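Local coordinates for protein pseudouridine synthase (Pyrococcus abyssi, PDB 2AUS) that probably isomerises uridine to pseudouridine in RNA as a Cbf5-type, TruB-family synthase carrying a PUA domain, at residues 30-34 against 329-333. Residues are numbered along the deposited sequence; the frame is centred on the assembly and turned at random.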
ATOM      1  N   LYS A  30      20.776 -42.579  12.952  1.00 49.38           N
ATOM      2  CA  LYS A  30      21.496 -41.967  11.839  1.00 50.64           C
ATOM      3  C   LYS A  30      20.559 -41.579  10.703  1.00 49.64           C
ATOM      4  O   LYS A  30      20.887 -40.723   9.885  1.00 50.20           O
ATOM      5  CB  LYS A  30      22.568 -42.925  11.307  1.00 55.76           C
ATOM      6  CG  LYS A  30      23.596 -43.363  12.348  1.00 61.43           C
ATOM      7  CD  LYS A  30      24.343 -42.171  12.934  1.00 64.16           C
ATOM      8  CE  LYS A  30      25.297 -42.603  14.038  1.00 65.82           C
ATOM      9  NZ  LYS A  30      26.004 -41.430  14.628  1.00 67.22           N
ATOM     10  N   TRP A  31      19.391 -42.213  10.648  1.00 47.44           N
ATOM     11  CA  TRP A  31      18.434 -41.912   9.591  1.00 45.76           C
ATOM     12  C   TRP A  31      17.442 -40.837  10.007  1.00 44.96           C
ATOM     13  O   TRP A  31      16.811 -40.929  11.059  1.00 44.00           O
ATOM     14  CB  TRP A  31      17.692 -43.182   9.186  1.00 44.10           C
ATOM     15  CG  TRP A  31      18.599 -44.199   8.539  1.00 45.83           C
ATOM     16  CD1 TRP A  31      19.881 -43.998   8.101  1.00 43.63           C
ATOM     17  CD2 TRP A  31      18.276 -45.553   8.213  1.00 47.92           C
ATOM     18  NE1 TRP A  31      20.371 -45.140   7.522  1.00 46.50           N
ATOM     19  CE2 TRP A  31      19.407 -46.113   7.575  1.00 48.26           C
ATOM     20  CE3 TRP A  31      17.137 -46.352   8.395  1.00 49.85           C
ATOM     21  CZ2 TRP A  31      19.435 -47.433   7.118  1.00 48.64           C
ATOM     22  CZ3 TRP A  31      17.165 -47.672   7.937  1.00 52.03           C
ATOM     23  CH2 TRP A  31      18.307 -48.194   7.308  1.00 50.75           C
ATOM     24  N   GLY A  32      17.314 -39.808   9.177  1.00 45.01           N
ATOM     25  CA  GLY A  32      16.390 -38.736   9.488  1.00 46.10           C
ATOM     26  C   GLY A  32      16.896 -37.813  10.575  1.00 44.54           C
ATOM     27  O   GLY A  32      18.093 -37.778  10.869  1.00 44.05           O
ATOM     28  N   PHE A  33      15.976 -37.061  11.172  1.00 43.41           N
ATOM     29  CA  PHE A  33      16.324 -36.112  12.224  1.00 42.19           C
ATOM     30  C   PHE A  33      15.133 -35.843  13.115  1.00 41.85           C
ATOM     31  O   PHE A  33      13.988 -35.988  12.691  1.00 40.11           O
ATOM     32  CB  PHE A  33      16.686 -34.732  11.655  1.00 41.69           C
ATOM     33  CG  PHE A  33      17.720 -34.749  10.577  1.00 43.29           C
ATOM     34  CD1 PHE A  33      19.048 -34.455  10.866  1.00 43.10           C
ATOM     35  CD2 PHE A  33      17.358 -34.992   9.256  1.00 43.96           C
ATOM     36  CE1 PHE A  33      20.008 -34.416   9.848  1.00 43.25           C
ATOM     37  CE2 PHE A  33      18.300 -34.959   8.238  1.00 43.05           C
ATOM     38  CZ  PHE A  33      19.630 -34.659   8.533  1.00 43.46           C
ATOM     39  N   PRO A  34      15.386 -35.480  14.383  1.00 43.22           N
ATOM     40  CA  PRO A  34      14.245 -35.175  15.244  1.00 42.61           C
ATOM     41  C   PRO A  34      13.745 -33.911  14.519  1.00 42.69           C
ATOM     42  O   PRO A  34      14.550 -33.050  14.151  1.00 40.73           O
ATOM     43  CB  PRO A  34      14.905 -34.846  16.575  1.00 44.46           C
ATOM     44  CG  PRO A  34      16.094 -35.765  16.583  1.00 42.70           C
ATOM     45  CD  PRO A  34      16.625 -35.633  15.171  1.00 42.57           C
ATOM     46  N   TRP A 329      16.497 -40.017   3.407  1.00 43.04           N
ATOM     47  CA  TRP A 329      16.580 -40.058   4.861  1.00 39.72           C
ATOM     48  C   TRP A 329      16.536 -41.473   5.411  1.00 36.98           C
ATOM     49  O   TRP A 329      17.302 -41.808   6.302  1.00 35.26           O
ATOM     50  CB  TRP A 329      15.477 -39.198   5.485  1.00 40.11           C
ATOM     51  CG  TRP A 329      15.702 -37.720   5.269  1.00 44.11           C
ATOM     52  CD1 TRP A 329      16.675 -37.138   4.494  1.00 43.03           C
ATOM     53  CD2 TRP A 329      14.917 -36.645   5.799  1.00 43.84           C
ATOM     54  NE1 TRP A 329      16.534 -35.772   4.507  1.00 45.62           N
ATOM     55  CE2 TRP A 329      15.459 -35.443   5.294  1.00 47.21           C
ATOM     56  CE3 TRP A 329      13.796 -36.581   6.637  1.00 46.73           C
ATOM     57  CZ2 TRP A 329      14.932 -34.190   5.613  1.00 47.43           C
ATOM     58  CZ3 TRP A 329      13.272 -35.335   6.953  1.00 49.69           C
ATOM     59  CH2 TRP A 329      13.838 -34.157   6.433  1.00 49.50           C
ATOM     60  N   TYR A 330      15.638 -42.297   4.883  1.00 34.78           N
ATOM     61  CA  TYR A 330      15.520 -43.694   5.310  1.00 34.89           C
ATOM     62  C   TYR A 330      15.659 -44.469   4.002  1.00 33.41           C
ATOM     63  O   TYR A 330      14.688 -44.995   3.458  1.00 33.73           O
ATOM     64  CB  TYR A 330      14.149 -43.952   5.948  1.00 32.41           C
ATOM     65  CG  TYR A 330      13.963 -43.270   7.291  1.00 34.93           C
ATOM     66  CD1 TYR A 330      14.065 -43.994   8.481  1.00 34.35           C
ATOM     67  CD2 TYR A 330      13.692 -41.903   7.370  1.00 31.39           C
ATOM     68  CE1 TYR A 330      13.898 -43.374   9.717  1.00 36.29           C
ATOM     69  CE2 TYR A 330      13.527 -41.269   8.601  1.00 35.37           C
ATOM     70  CZ  TYR A 330      13.635 -42.015   9.771  1.00 35.97           C
ATOM     71  OH  TYR A 330      13.520 -41.406  10.994  1.00 35.14           O
ATOM     72  N   PRO A 331      16.888 -44.561   3.494  1.00 34.82           N
ATOM     73  CA  PRO A 331      17.194 -45.247   2.235  1.00 35.69           C
ATOM     74  C   PRO A 331      16.904 -46.729   2.125  1.00 37.43           C
ATOM     75  O   PRO A 331      17.016 -47.474   3.098  1.00 37.53           O
ATOM     76  CB  PRO A 331      18.680 -44.966   2.060  1.00 35.73           C
ATOM     77  CG  PRO A 331      19.173 -45.075   3.469  1.00 34.17           C
ATOM     78  CD  PRO A 331      18.130 -44.254   4.229  1.00 34.12           C
ATOM     79  N   LYS A 332      16.521 -47.146   0.924  1.00 40.07           N
ATOM     80  CA  LYS A 332      16.317 -48.557   0.659  1.00 43.86           C
ATOM     81  C   LYS A 332      17.719 -49.048   0.328  1.00 45.53           C
ATOM     82  O   LYS A 332      18.395 -48.479  -0.538  1.00 45.45           O
ATOM     83  CB  LYS A 332      15.401 -48.776  -0.545  1.00 45.62           C
ATOM     84  CG  LYS A 332      13.929 -48.671  -0.228  1.00 48.66           C
ATOM     85  CD  LYS A 332      13.108 -49.213  -1.374  1.00 52.78           C
ATOM     86  CE  LYS A 332      11.624 -49.086  -1.108  1.00 54.45           C
ATOM     87  NZ  LYS A 332      10.841 -49.640  -2.247  1.00 57.91           N
ATOM     88  N   LEU A 333      18.167 -50.075   1.035  1.00 48.05           N
ATOM     89  CA  LEU A 333      19.493 -50.631   0.817  1.00 53.48           C
ATOM     90  C   LEU A 333      19.365 -52.094   0.405  1.00 58.10           C
ATOM     91  O   LEU A 333      18.862 -52.917   1.170  1.00 59.57           O
ATOM     92  CB  LEU A 333      20.318 -50.522   2.100  1.00 50.80           C
ATOM     93  CG  LEU A 333      20.435 -49.113   2.684  1.00 52.12           C
ATOM     94  CD1 LEU A 333      21.085 -49.164   4.063  1.00 48.69           C
ATOM     95  CD2 LEU A 333      21.252 -48.242   1.738  1.00 52.14           C
TER
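Trp31 lays one face of its indole over Tyr330 CA and the ring methylene Pro331 CD, which sits 4.0 Å from the centroid of the five-membered ring of Trp31, 8° off its normal. Proline suits this CH-pi contact, since its ring presents CD with little freedom to move. Leu333 arrives from the opposite direction and brings CD1 to 3.9 Å from Trp31 CZ2. The indole lies over this side because CG of Trp31 stands anti to the carbonyl carbon (chi1 -66°). Trp31 CB, placed by the backbone, sits over the face of the Tyr330 ring, 4.0 Å from its centroid. Gly32 then passes close to the phenol, with its CA 3.9 Å from Tyr330 CE2; a side chain would collide with that ring, and the positive phi also favours glycine. Beyond it, Phe33 turns an edge to the face of Trp329 in a T-shaped pair, planes at 81°. The Tyr330 hydroxyl is hydrogen-bonded to Glu295 and Lys293, which also hold Phe33 N and Trp31 O respectively. A leucine in place of Tyr330 would probably leave these two charged side chains without their shared hydroxyl and Trp31 CB without its aromatic face. The contact folds the loop between strand 18-20 and helix 40-45 against the C-terminal tail after strand 316-323, two strands of one mixed sheet, consistent with the N-terminal part packing onto the PUA domain; Tyr330 rests on helix 257-264, Phe33 and Trp329 on helix 40-45.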